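Local coordinates for protein glycoside hydrolase family 31 (Trueperella pyogenes, PDB 5I0G) that degrades cycloalternan, a cyclic glucose tetrasaccharide, probably by hydrolysing its glucosidic bonds as a family 31 glycoside hydrolase, and binds it in a glycan pocket, at residues 285-290 / 642-647; 451-456 / 505-510; 465-470 / 514-519; 581-586 / 627-632. The protein carries 1 engineered substitution. All blocks are in the same frame, centred on the assembly; numbering follows the deposited sequence.

Interaction 1: residues 285-290 / 642-647; sequences GRPAEM and QCLQTG
The C-terminal end of helix 633-646 rests, through Leu644 and Gly647, against the loop that leaves helix 273-284 and leads to strand 298-300, the first strand of the family 31 TIM barrel. No hydrogen bond joins the two segments; the contact is apolar at its centre, with a guanidinium edge near the helix end at one border. Leu644 carries the contact. Its CG stands opposite the carbonyl carbon (chi1 -60°), which brings both methyl groups out over the loop. One branch, CD2, meets Pro287 twice, lying 3.8 Å from CB of its ring and 3.4 Å from its carbonyl O. The other branch, CD1, reaches the aliphatic CG of Glu289 at 3.9 Å, and these two side chains cross at nearly a right angle. Leu556 of a neighbouring loop also packs on Pro287. On the other flank the straight chain of Arg286 runs past the helix end, where Gly647 leaves the helix with positive phi while its N still bonds to Cys643 O at 2.7 Å. The guanidinium is held chiefly by helix 273-284, in a salt bridge to Asp282 and a hydrogen bond to Asn278, and Asn278 also donates to Thr646 O. With its group anchored there, Arg286 turns an edge to the glycine, NH1 standing 4.1 Å from Gly647 CA.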
loop_
_atom_site.group_PDB
_atom_site.type_symbol
_atom_site.label_atom_id
_atom_site.label_comp_id
_atom_site.label_asym_id
_atom_site.label_seq_id
_atom_site.Cartn_x
_atom_site.Cartn_y
_atom_site.Cartn_z
ATOM N N GLY A 285 12.629 12.611 1.442
ATOM C CA GLY A 285 11.719 13.445 2.203
ATOM C C GLY A 285 11.625 12.906 3.626
ATOM O O GLY A 285 11.837 11.716 3.877
ATOM N N ARG A 286 11.313 13.808 4.550
ATOM C CA ARG A 286 11.333 13.544 5.983
ATOM C C ARG A 286 9.922 13.592 6.561
ATOM O O ARG A 286 9.075 14.293 6.040
ATOM C CB ARG A 286 12.218 14.583 6.681
ATOM C CG ARG A 286 13.686 14.294 6.467
ATOM C CD ARG A 286 14.609 15.239 7.194
ATOM N NE ARG A 286 15.987 14.823 6.946
ATOM C CZ ARG A 286 16.635 13.836 7.579
ATOM N NH1 ARG A 286 16.066 13.127 8.558
ATOM N NH2 ARG A 286 17.882 13.553 7.229
ATOM N N PRO A 287 9.681 12.871 7.667
ATOM C CA PRO A 287 8.340 12.964 8.258
ATOM C C PRO A 287 8.025 14.378 8.706
ATOM O O PRO A 287 8.920 15.138 9.068
ATOM C CB PRO A 287 8.395 12.010 9.454
ATOM C CG PRO A 287 9.589 11.142 9.215
ATOM C CD PRO A 287 10.564 11.986 8.447
ATOM N N ALA A 288 6.749 14.713 8.637
ATOM C CA ALA A 288 6.254 16.023 8.943
ATOM C C ALA A 288 5.855 16.104 10.412
ATOM O O ALA A 288 5.573 15.094 11.053
ATOM C CB ALA A 288 5.049 16.314 8.056
ATOM N N GLU A 289 5.785 17.330 10.909
ATOM C CA GLU A 289 5.308 17.615 12.252
ATOM C C GLU A 289 3.809 17.378 12.309
ATOM O O GLU A 289 3.084 17.826 11.431
ATOM C CB GLU A 289 5.607 19.068 12.622
ATOM C CG GLU A 289 7.094 19.409 12.609
ATOM C CD GLU A 289 7.353 20.904 12.615
ATOM O OE1 GLU A 289 7.971 21.370 13.590
ATOM O OE2 GLU A 289 6.952 21.617 11.655
ATOM N N MET A 290 3.351 16.666 13.332
ATOM C CA MET A 290 1.944 16.342 13.477
ATOM C C MET A 290 1.432 16.864 14.808
ATOM O O MET A 290 2.213 17.107 15.710
ATOM C CB MET A 290 1.753 14.837 13.370
ATOM C CG MET A 290 1.934 14.294 11.960
ATOM S SD MET A 290 0.596 14.759 10.833
ATOM C CE MET A 290 1.536 14.993 9.335
ATOM N N GLN A 642 12.399 13.809 18.789
ATOM C CA GLN A 642 13.782 13.325 18.624
ATOM C C GLN A 642 13.934 12.566 17.307
ATOM O O GLN A 642 14.953 12.710 16.635
ATOM C CB GLN A 642 14.244 12.460 19.809
ATOM C CG GLN A 642 14.640 13.279 21.039
ATOM C CD GLN A 642 14.483 12.520 22.359
ATOM O OE1 GLN A 642 14.006 13.080 23.367
ATOM N NE2 GLN A 642 14.861 11.239 22.360
ATOM N N CYS A 643 12.914 11.783 16.943
ATOM C CA CYS A 643 12.902 11.061 15.672
ATOM C C CYS A 643 13.043 12.011 14.480
ATOM O O CYS A 643 13.840 11.748 13.595
ATOM C CB CYS A 643 11.650 10.190 15.533
ATOM S SG CYS A 643 11.612 8.750 16.645
ATOM N N LEU A 644 12.319 13.126 14.482
ATOM C CA LEU A 644 12.448 14.127 13.414
ATOM C C LEU A 644 13.846 14.745 13.349
ATOM O O LEU A 644 14.308 15.089 12.271
ATOM C CB LEU A 644 11.423 15.271 13.564
ATOM C CG LEU A 644 9.922 14.973 13.552
ATOM C CD1 LEU A 644 9.116 16.262 13.663
ATOM C CD2 LEU A 644 9.530 14.215 12.306
ATOM N N GLN A 645 14.487 14.916 14.505
ATOM C CA GLN A 645 15.847 15.474 14.587
ATOM C C GLN A 645 16.910 14.453 14.137
ATOM O O GLN A 645 17.766 14.774 13.344
ATOM C CB GLN A 645 16.128 16.004 16.012
ATOM C CG GLN A 645 15.321 17.268 16.361
ATOM C CD GLN A 645 14.737 17.365 17.808
ATOM O OE1 GLN A 645 13.721 18.069 18.023
ATOM N NE2 GLN A 645 15.378 16.707 18.800
ATOM N N THR A 646 16.811 13.217 14.608
ATOM C CA THR A 646 17.836 12.198 14.361
ATOM C C THR A 646 17.612 11.345 13.121
ATOM O O THR A 646 18.558 10.739 12.630
ATOM C CB THR A 646 17.910 11.198 15.522
ATOM O OG1 THR A 646 16.676 10.465 15.579
ATOM C CG2 THR A 646 18.170 11.908 16.847
ATOM N N GLY A 647 16.367 11.244 12.653
ATOM C CA GLY A 647 16.016 10.326 11.571
ATOM C C GLY A 647 15.785 8.876 11.977
ATOM O O GLY A 647 15.480 8.048 11.122
#

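Interaction 2: residues 451-456 / 505-510; sequences QRRYLV and RSAGKY
The guanidinium of Arg453 meets Ser506 OG at its edge, almost exactly in its own plane. NH1 and NH2 approach the hydroxyl oxygen end-on, with Ser506 OG 3.1 Å from Arg453 NH1 and 3.0 Å from Arg453 NH2, and both bonds are bent because two donors share one acceptor. The other flat group, the ring of Tyr454, has Leu455 CG over one face and Gln451 O at its edge, within its own segment. Arg453 CG lies trans to the backbone N (chi1 -179°) and the chain kinks at CG-CD, which swings its end across to the serine. Two carboxylates, Glu450 at NE and Glu457 at NH1, fix the rest of the group, while Ser506 OG also bonds to Leu503 O; the hydroxyl is thus bonded both across the contact and back into its own helix. Beside this polar grip lies an apolar one. Val456 CG1 presses on Ala507 CB at 3.4 Å, closer than carbon atoms normally pack, and touches Lys509 CG at 3.8 Å as the two side chains run antiparallel alongside each other. The lysine goes on to a salt bridge with Asp460. Gly508, with positive phi, is the C-prime residue of a Schellman motif ending helix 485-506, and the contact sets this end against helix 453-457, each helix preceding one of the adjacent barrel strands 463-466 and 513-515.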
loop_
_atom_site.group_PDB
_atom_site.type_symbol
_atom_site.label_atom_id
_atom_site.label_comp_id
_atom_site.label_asym_id
_atom_site.label_seq_id
_atom_site.Cartn_x
_atom_site.Cartn_y
_atom_site.Cartn_z
ATOM N N GLN A 451 -13.016 20.936 -4.548
ATOM C CA GLN A 451 -14.333 20.296 -4.406
ATOM C C GLN A 451 -14.657 19.890 -2.948
ATOM O O GLN A 451 -15.833 19.805 -2.574
ATOM C CB GLN A 451 -14.416 19.037 -5.280
ATOM C CG GLN A 451 -14.170 19.228 -6.768
ATOM C CD GLN A 451 -15.450 19.433 -7.532
ATOM O OE1 GLN A 451 -16.361 18.621 -7.434
ATOM N NE2 GLN A 451 -15.528 20.514 -8.318
ATOM N N ARG A 452 -13.608 19.618 -2.158
ATOM C CA ARG A 452 -13.704 19.201 -0.752
ATOM C C ARG A 452 -13.401 20.296 0.271
ATOM O O ARG A 452 -13.546 20.053 1.476
ATOM C CB ARG A 452 -12.724 18.043 -0.465
ATOM C CG ARG A 452 -13.151 16.707 -0.995
ATOM C CD ARG A 452 -12.575 16.406 -2.370
ATOM N NE ARG A 452 -13.153 15.158 -2.864
ATOM C CZ ARG A 452 -13.356 14.827 -4.140
ATOM N NH1 ARG A 452 -13.028 15.640 -5.132
ATOM N NH2 ARG A 452 -13.903 13.645 -4.415
ATOM N N ARG A 453 -12.979 21.477 -0.174
ATOM C CA ARG A 453 -12.495 22.506 0.741
ATOM C C ARG A 453 -13.523 22.867 1.798
ATOM O O ARG A 453 -13.164 23.061 2.973
ATOM C CB ARG A 453 -12.077 23.771 -0.023
ATOM C CG ARG A 453 -11.520 24.906 0.843
ATOM C CD ARG A 453 -10.949 26.028 -0.028
ATOM N NE ARG A 453 -9.712 25.576 -0.665
ATOM C CZ ARG A 453 -8.531 25.542 -0.062
ATOM N NH1 ARG A 453 -8.388 25.967 1.208
ATOM N NH2 ARG A 453 -7.475 25.067 -0.725
ATOM N N TYR A 454 -14.791 22.972 1.398
ATOM C CA TYR A 454 -15.865 23.325 2.361
ATOM C C TYR A 454 -15.976 22.345 3.555
ATOM O O TYR A 454 -16.431 22.738 4.617
ATOM C CB TYR A 454 -17.220 23.458 1.663
ATOM C CG TYR A 454 -17.991 22.158 1.573
ATOM C CD1 TYR A 454 -17.784 21.268 0.520
ATOM C CD2 TYR A 454 -18.933 21.822 2.549
ATOM C CE1 TYR A 454 -18.497 20.078 0.447
ATOM C CE2 TYR A 454 -19.646 20.639 2.480
ATOM C CZ TYR A 454 -19.424 19.769 1.440
ATOM O OH TYR A 454 -20.128 18.596 1.401
ATOM N N LEU A 455 -15.568 21.086 3.379
ATOM C CA LEU A 455 -15.551 20.119 4.492
ATOM C C LEU A 455 -14.586 20.583 5.589
ATOM O O LEU A 455 -14.872 20.434 6.789
ATOM C CB LEU A 455 -15.172 18.709 4.023
ATOM C CG LEU A 455 -16.065 18.060 2.960
ATOM C CD1 LEU A 455 -15.391 16.833 2.366
ATOM C CD2 LEU A 455 -17.425 17.674 3.515
ATOM N N VAL A 456 -13.466 21.171 5.186
ATOM C CA VAL A 456 -12.488 21.670 6.138
ATOM C C VAL A 456 -12.859 23.063 6.649
ATOM O O VAL A 456 -12.850 23.294 7.857
ATOM C CB VAL A 456 -11.056 21.712 5.553
ATOM C CG1 VAL A 456 -10.070 22.087 6.650
ATOM C CG2 VAL A 456 -10.687 20.365 4.932
ATOM N N ARG A 505 -3.531 22.104 5.093
ATOM C CA ARG A 505 -2.609 23.177 5.441
ATOM C C ARG A 505 -3.075 24.574 4.973
ATOM O O ARG A 505 -2.916 25.554 5.700
ATOM C CB ARG A 505 -1.191 22.863 4.935
ATOM C CG ARG A 505 -0.137 23.401 5.872
ATOM C CD ARG A 505 1.282 23.136 5.400
ATOM N NE ARG A 505 1.541 21.711 5.245
ATOM C CZ ARG A 505 1.618 21.062 4.084
ATOM N NH1 ARG A 505 1.450 21.675 2.909
ATOM N NH2 ARG A 505 1.861 19.756 4.093
ATOM N N SER A 506 -3.661 24.666 3.787
ATOM C CA SER A 506 -4.166 25.955 3.304
ATOM C C SER A 506 -5.446 26.396 4.046
ATOM O O SER A 506 -5.812 27.552 3.964
ATOM C CB SER A 506 -4.402 25.918 1.791
ATOM O OG SER A 506 -5.482 25.074 1.476
ATOM N N ALA A 507 -6.108 25.483 4.761
ATOM C CA ALA A 507 -7.276 25.809 5.597
ATOM C C ALA A 507 -6.968 26.031 7.095
ATOM O O ALA A 507 -7.889 26.049 7.914
ATOM C CB ALA A 507 -8.328 24.723 5.437
ATOM N N GLY A 508 -5.695 26.206 7.454
ATOM C CA GLY A 508 -5.308 26.426 8.845
ATOM C C GLY A 508 -5.214 25.164 9.709
ATOM O O GLY A 508 -5.268 25.245 10.933
ATOM N N LYS A 509 -5.042 24.002 9.082
ATOM C CA LYS A 509 -4.962 22.727 9.801
ATOM C C LYS A 509 -3.599 22.080 9.586
ATOM O O LYS A 509 -2.843 22.498 8.722
ATOM C CB LYS A 509 -6.034 21.766 9.289
ATOM C CG LYS A 509 -7.458 22.283 9.401
ATOM C CD LYS A 509 -8.160 21.826 10.676
ATOM C CE LYS A 509 -9.596 22.329 10.674
ATOM N NZ LYS A 509 -10.355 21.821 11.844
ATOM N N TYR A 510 -3.309 21.069 10.395
ATOM C CA TYR A 510 -2.194 20.141 10.167
ATOM C C TYR A 510 -2.510 19.127 9.051
ATOM O O TYR A 510 -3.660 18.723 8.895
ATOM C CB TYR A 510 -1.874 19.378 11.457
ATOM C CG TYR A 510 -0.977 20.126 12.417
ATOM C CD1 TYR A 510 -1.493 21.061 13.318
ATOM C CD2 TYR A 510 0.400 19.879 12.435
ATOM C CE1 TYR A 510 -0.662 21.729 14.201
ATOM C CE2 TYR A 510 1.234 20.532 13.327
ATOM C CZ TYR A 510 0.705 21.447 14.202
ATOM O OH TYR A 510 1.567 22.078 15.053
#

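Interaction 3: residues 465-470 / 514-519. With GLC (alpha-D-glucopyranose), chain B; GLC (alpha-D-glucopyranose), chain C.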
loop_
_atom_site.group_PDB
_atom_site.type_symbol
_atom_site.label_atom_id
_atom_site.label_comp_id
_atom_site.label_asym_id
_atom_site.label_seq_id
_atom_site.Cartn_x
_atom_site.Cartn_y
_atom_site.Cartn_z
ATOM N N LYS A 465 -9.003 10.206 5.484
ATOM C CA LYS A 465 -8.469 8.874 5.287
ATOM C C LYS A 465 -8.418 8.731 3.791
ATOM O O LYS A 465 -9.437 8.484 3.137
ATOM C CB LYS A 465 -9.309 7.769 5.954
ATOM C CG LYS A 465 -8.777 6.353 5.710
ATOM C CD LYS A 465 -9.402 5.307 6.630
ATOM C CE LYS A 465 -8.955 3.904 6.241
ATOM N NZ LYS A 465 -9.696 2.809 6.928
ATOM N N THR A 466 -7.218 8.963 3.267
ATOM C CA THR A 466 -6.960 9.022 1.844
ATOM C C THR A 466 -6.669 7.610 1.373
ATOM O O THR A 466 -5.519 7.220 1.241
ATOM C CB THR A 466 -5.773 9.965 1.539
ATOM O OG1 THR A 466 -4.789 9.856 2.581
ATOM C CG2 THR A 466 -6.266 11.392 1.451
ATOM N N ASP A 467 -7.737 6.863 1.134
ATOM C CA ASP A 467 -7.683 5.428 0.839
ATOM C C ASP A 467 -7.355 5.213 -0.628
ATOM O O ASP A 467 -7.441 6.149 -1.421
ATOM C CB ASP A 467 -9.044 4.779 1.163
ATOM C CG ASP A 467 -8.928 3.317 1.560
ATOM O OD1 ASP A 467 -7.986 2.604 1.104
ATOM O OD2 ASP A 467 -9.794 2.885 2.348
ATOM N N GLY A 468 -7.011 3.980 -0.994
ATOM C CA GLY A 468 -6.718 3.639 -2.390
ATOM C C GLY A 468 -5.409 4.242 -2.894
ATOM O O GLY A 468 -4.426 4.254 -2.161
ATOM N N GLY A 469 -5.421 4.785 -4.115
ATOM C CA GLY A 469 -4.232 5.237 -4.832
ATOM C C GLY A 469 -3.450 4.307 -5.757
ATOM O O GLY A 469 -2.547 4.774 -6.455
ATOM N N GLU A 470 -3.802 3.024 -5.799
ATOM C CA GLU A 470 -3.055 2.022 -6.578
ATOM C C GLU A 470 -3.658 1.755 -7.972
ATOM O O GLU A 470 -3.289 0.791 -8.652
ATOM C CB GLU A 470 -2.981 0.694 -5.816
ATOM C CG GLU A 470 -2.643 0.811 -4.339
ATOM C CD GLU A 470 -3.860 0.969 -3.421
ATOM O OE1 GLU A 470 -5.010 1.159 -3.883
ATOM O OE2 GLU A 470 -3.671 0.905 -2.199
ATOM N N PHE A 514 -4.368 9.975 6.185
ATOM C CA PHE A 514 -4.215 8.607 6.663
ATOM C C PHE A 514 -4.360 7.690 5.441
ATOM O O PHE A 514 -5.470 7.552 4.900
ATOM C CB PHE A 514 -5.299 8.366 7.721
ATOM C CG PHE A 514 -5.172 7.083 8.504
ATOM C CD1 PHE A 514 -4.048 6.794 9.227
ATOM C CD2 PHE A 514 -6.245 6.203 8.589
ATOM C CE1 PHE A 514 -3.967 5.640 10.001
ATOM C CE2 PHE A 514 -6.172 5.037 9.342
ATOM C CZ PHE A 514 -5.037 4.761 10.063
ATOM N N SER A 515 -3.243 7.083 4.997
ATOM C CA SER A 515 -3.182 6.399 3.691
ATOM C C SER A 515 -2.668 4.989 3.856
ATOM O O SER A 515 -2.011 4.680 4.836
ATOM C CB SER A 515 -2.230 7.132 2.714
ATOM O OG SER A 515 -2.465 8.522 2.623
ATOM N N ARG A 516 -2.939 4.130 2.883
ATOM C CA ARG A 516 -2.377 2.782 2.869
ATOM C C ARG A 516 -1.262 2.615 1.840
ATOM O O ARG A 516 -0.351 1.800 2.049
ATOM C CB ARG A 516 -3.466 1.730 2.640
ATOM C CG ARG A 516 -4.112 1.792 1.269
ATOM C CD ARG A 516 -5.256 0.830 1.122
ATOM N NE ARG A 516 -5.584 0.637 -0.289
ATOM C CZ ARG A 516 -6.704 0.085 -0.749
ATOM N NH1 ARG A 516 -7.680 -0.296 0.065
ATOM N NH2 ARG A 516 -6.861 -0.062 -2.048
ATOM N N SER A 517 -1.333 3.351 0.725
ATOM C CA SER A 517 -0.342 3.202 -0.341
ATOM C C SER A 517 0.610 4.370 -0.440
ATOM O O SER A 517 0.328 5.491 -0.020
ATOM C CB SER A 517 -0.989 2.892 -1.699
ATOM O OG SER A 517 -1.748 3.983 -2.191
ATOM N N GLY A 518 1.771 4.076 -1.003
ATOM C CA GLY A 518 2.813 5.056 -1.095
ATOM C C GLY A 518 3.991 4.583 -1.888
ATOM O O GLY A 518 3.956 3.511 -2.519
ATOM N N PHE A 519 5.013 5.423 -1.875
ATOM C CA PHE A 519 6.262 5.167 -2.558
ATOM C C PHE A 519 7.311 6.142 -1.976
ATOM O O PHE A 519 6.996 6.878 -1.042
ATOM C CB PHE A 519 6.076 5.366 -4.065
ATOM C CG PHE A 519 7.055 4.605 -4.906
ATOM C CD1 PHE A 519 6.941 3.241 -5.046
ATOM C CD2 PHE A 519 8.083 5.261 -5.571
ATOM C CE1 PHE A 519 7.838 2.523 -5.825
ATOM C CE2 PHE A 519 8.992 4.561 -6.339
ATOM C CZ PHE A 519 8.867 3.187 -6.475
HETATM C C1 GLC B . -10.931 -0.515 1.611
HETATM C C2 GLC B . -10.049 -0.306 2.845
HETATM C C3 GLC B . -10.879 -0.397 4.117
HETATM C C4 GLC B . -12.123 0.481 4.068
HETATM C C5 GLC B . -12.894 0.229 2.783
HETATM C C6 GLC B . -14.047 1.202 2.628
HETATM O O2 GLC B . -8.998 -1.288 2.908
HETATM O O3 GLC B . -10.109 -0.022 5.264
HETATM O O4 GLC B . -12.959 0.155 5.178
HETATM O O5 GLC B . -12.043 0.372 1.640
HETATM O O6 GLC B . -14.904 0.646 1.637
HETATM C C1 GLC C . -13.722 -3.885 -0.619
HETATM C C2 GLC C . -13.004 -3.370 0.629
HETATM C C3 GLC C . -11.997 -2.263 0.289
HETATM C C4 GLC C . -11.034 -2.799 -0.778
HETATM C C5 GLC C . -11.857 -3.246 -1.985
HETATM C C6 GLC C . -11.041 -3.650 -3.217
HETATM O O2 GLC C . -13.961 -2.892 1.584
HETATM O O3 GLC C . -11.333 -1.900 1.515
HETATM O O4 GLC C . -10.078 -1.818 -1.179
HETATM O O5 GLC C . -12.738 -4.304 -1.570
HETATM O O6 GLC C . -10.108 -4.693 -2.936
HETATM O O HOH W 1 -3.967 5.130 0.547
#
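Residues 465-470 and 514-517 run parallel, 7° apart, with Lys465 CA 4.5 Å from Phe514 CA and a weak, bent bond from Thr466 N to Phe514 O. Lys465 and Phe514 lie side by side, the lysine CD at the edge of the ring. The hydroxyls Thr466 OG1 and Ser515 OG meet at 2.7 Å. At their C-terminal ends these neighbouring strands, fourth and fifth of the family 31 TIM barrel, contribute Lys465, Asp467 and Arg516 to the glycan pocket. Glu470 takes the guanidinium of Arg516 side-on: NE bonds to the syn side of OE2 at 2.7 Å and NH2 to OE1 at 2.9 Å. Asp467 OD1 lies over one face, 3.1 Å from Arg516 NH1, the two planes 87° apart, a purely ionic pairing; the same oxygen accepts Gly468 N. Asp467 OD2 lies 3.2 Å from C2 of the chain B glucose and accepts a hydrogen bond from Trp387. So held, Arg516 NH1 points almost straight (171°) at O4 of the chain C glucose and more weakly at O2 of the chain B glucose, whose O3 weakly meets Lys465 NZ, itself paired with Glu330. Ser517 OG donates to Gly468 O at 2.7 Å, and a water links that oxygen to Arg516 N.

Interaction 4: residues 581-586 / 627-632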
loop_
_atom_site.group_PDB
_atom_site.type_symbol
_atom_site.label_atom_id
_atom_site.label_comp_id
_atom_site.label_asym_id
_atom_site.label_seq_id
_atom_site.Cartn_x
_atom_site.Cartn_y
_atom_site.Cartn_z
ATOM N N ALA A 581 -0.666 -4.672 22.153
ATOM C CA ALA A 581 0.385 -4.371 21.174
ATOM C C ALA A 581 0.184 -3.005 20.528
ATOM O O ALA A 581 1.134 -2.211 20.434
ATOM C CB ALA A 581 0.428 -5.453 20.100
ATOM N N ALA A 582 -1.055 -2.717 20.115
ATOM C CA ALA A 582 -1.385 -1.445 19.474
ATOM C C ALA A 582 -1.141 -0.254 20.399
ATOM O O ALA A 582 -0.805 0.842 19.942
ATOM C CB ALA A 582 -2.819 -1.454 18.971
ATOM N N THR A 583 -1.278 -0.477 21.699
ATOM C CA THR A 583 -0.968 0.536 22.710
ATOM C C THR A 583 0.486 1.030 22.619
ATOM O O THR A 583 0.760 2.161 22.989
ATOM C CB THR A 583 -1.286 -0.004 24.118
ATOM O OG1 THR A 583 -2.652 -0.431 24.154
ATOM C CG2 THR A 583 -1.067 1.035 25.198
ATOM N N PHE A 584 1.394 0.170 22.133
ATOM C CA PHE A 584 2.822 0.469 22.019
ATOM C C PHE A 584 3.281 0.579 20.566
ATOM O O PHE A 584 4.367 0.131 20.203
ATOM C CB PHE A 584 3.612 -0.582 22.787
ATOM C CG PHE A 584 3.415 -0.475 24.257
ATOM C CD1 PHE A 584 4.160 0.427 24.995
ATOM C CD2 PHE A 584 2.424 -1.201 24.891
ATOM C CE1 PHE A 584 3.951 0.574 26.354
ATOM C CE2 PHE A 584 2.222 -1.080 26.250
ATOM C CZ PHE A 584 2.982 -0.196 26.988
ATOM N N MET A 585 2.445 1.210 19.744
ATOM C CA MET A 585 2.747 1.441 18.345
ATOM C C MET A 585 2.394 2.877 18.003
ATOM O O MET A 585 1.658 3.518 18.761
ATOM C CB MET A 585 1.967 0.447 17.496
ATOM C CG MET A 585 2.564 -0.945 17.524
ATOM S SD MET A 585 1.586 -2.186 16.648
ATOM C CE MET A 585 2.555 -3.641 17.022
ATOM N N PRO A 586 2.922 3.408 16.881
ATOM C CA PRO A 586 2.770 4.844 16.688
ATOM C C PRO A 586 1.326 5.338 16.568
ATOM O O PRO A 586 0.987 6.344 17.197
ATOM C CB PRO A 586 3.565 5.108 15.416
ATOM C CG PRO A 586 4.589 4.028 15.381
ATOM C CD PRO A 586 3.838 2.831 15.883
ATOM N N ARG A 627 -5.866 3.706 29.277
ATOM C CA ARG A 627 -5.216 4.459 30.379
ATOM C C ARG A 627 -3.676 4.517 30.176
ATOM O O ARG A 627 -3.050 5.579 30.325
ATOM C CB ARG A 627 -5.599 3.801 31.723
ATOM C CG ARG A 627 -5.198 4.486 33.023
ATOM C CD ARG A 627 -5.987 3.904 34.220
ATOM N NE ARG A 627 -5.510 2.590 34.757
ATOM C CZ ARG A 627 -6.234 1.457 34.943
ATOM N NH1 ARG A 627 -5.641 0.367 35.478
ATOM N NH2 ARG A 627 -7.536 1.370 34.605
ATOM N N VAL A 628 -3.091 3.373 29.810
ATOM C CA VAL A 628 -1.658 3.266 29.540
ATOM C C VAL A 628 -1.309 4.144 28.325
ATOM O O VAL A 628 -0.350 4.908 28.353
ATOM C CB VAL A 628 -1.240 1.796 29.285
ATOM C CG1 VAL A 628 0.191 1.707 28.761
ATOM C CG2 VAL A 628 -1.405 0.956 30.549
ATOM N N ARG A 629 -2.130 4.054 27.285
ATOM C CA ARG A 629 -1.958 4.889 26.100
ATOM C C ARG A 629 -1.910 6.381 26.429
ATOM O O ARG A 629 -0.993 7.069 25.993
ATOM C CB ARG A 629 -3.048 4.611 25.045
ATOM C CG ARG A 629 -2.854 5.373 23.728
ATOM C CD ARG A 629 -1.592 4.893 23.020
ATOM N NE ARG A 629 -1.421 5.490 21.707
ATOM C CZ ARG A 629 -0.465 5.160 20.837
ATOM N NH1 ARG A 629 0.450 4.238 21.135
ATOM N NH2 ARG A 629 -0.410 5.786 19.669
ATOM N N GLU A 630 -2.871 6.859 27.209
ATOM C CA GLU A 630 -2.905 8.271 27.638
ATOM C C GLU A 630 -1.642 8.675 28.411
ATOM O O GLU A 630 -1.070 9.712 28.147
ATOM C CB GLU A 630 -4.149 8.575 28.498
ATOM C CG GLU A 630 -5.487 8.387 27.783
ATOM C CD GLU A 630 -5.650 9.317 26.590
ATOM O OE1 GLU A 630 -5.762 10.546 26.819
ATOM O OE2 GLU A 630 -5.650 8.825 25.432
ATOM N N ALA A 631 -1.214 7.828 29.341
ATOM C CA ALA A 631 -0.000 8.053 30.119
ATOM C C ALA A 631 1.253 8.091 29.238
ATOM O O ALA A 631 2.239 8.769 29.573
ATOM C CB ALA A 631 0.138 6.988 31.223
ATOM N N LEU A 632 1.184 7.389 28.103
ATOM C CA LEU A 632 2.271 7.293 27.129
ATOM C C LEU A 632 2.381 8.528 26.192
ATOM O O LEU A 632 3.368 8.694 25.478
ATOM C CB LEU A 632 2.036 6.019 26.304
ATOM C CG LEU A 632 3.158 5.155 25.752
ATOM C CD1 LEU A 632 4.219 4.851 26.792
ATOM C CD2 LEU A 632 2.521 3.876 25.205
#
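Hydrogen bonds from a single side chain, Arg629, account for the hydrogen bonding of this contact, and all of them end on backbone carbonyls of 581-586. NH1 serves two, Thr583 O and Met585 O, each at 2.8 Å. The approaches differ: at Met585 the N-H arrives in the carbonyl plane, whereas at Thr583 it comes from above, 62° out of that plane. NH2 bonds to Pro586 O at 2.9 Å, again from above the carbonyl, and more weakly to Met585 O at 3.2 Å. The carbonyls thus lie along the guanidinium edge, which is turned there by a bend at CB-CG (chi2 66°) in an otherwise stretched chain. Its remaining donor, NE, bonds to Phe295 O. Thr583 and Met585 belong to a type I beta turn, Ala582 to Met585, at the C-terminal end of helix 572-582, just before the chain enters strand 587-590, the eighth strand of the TIM barrel. Because Phe295 lies a few residues before strand 298-300, Arg629 ties together the approaches to the last and first strands, which are neighbours in the closed sheet. Apolar side chains pack beside these bonds. Val628 CG1 touches Phe584 CZ and Thr583 CG2, both at 3.8 Å. Leu632 CD2 reaches Phe584 CE1 at 3.8 Å, the two side chains crossing nearly at right angles, and the same methyl sits 3.3 Å from the carbonyl Thr583 O.

Interactions 3 and 4 are buried, whereas 1 and 2 lie at the surface. Only interaction 3 joins barrel strands directly, and it alone reaches the sugar, by hydrogen bonds from an arginine that ionic pairs hold in place. Interactions 1 and 4 set helix ends against loops or turns leading to strands; interaction 2 sets two helices that precede the strands of interaction 3 against each other, and alternates with it along the chain. Interaction 4 replaces carboxylates with backbone carbonyls as partners of its arginine, while interaction 1 lacks hydrogen bonds across its segments. Interactions 1 and 4 use the successive helices 633-646 and 617-631. Interactions 1 and 2 touch, Glu289 O packing on Tyr510 CD2 at 3.5 Å.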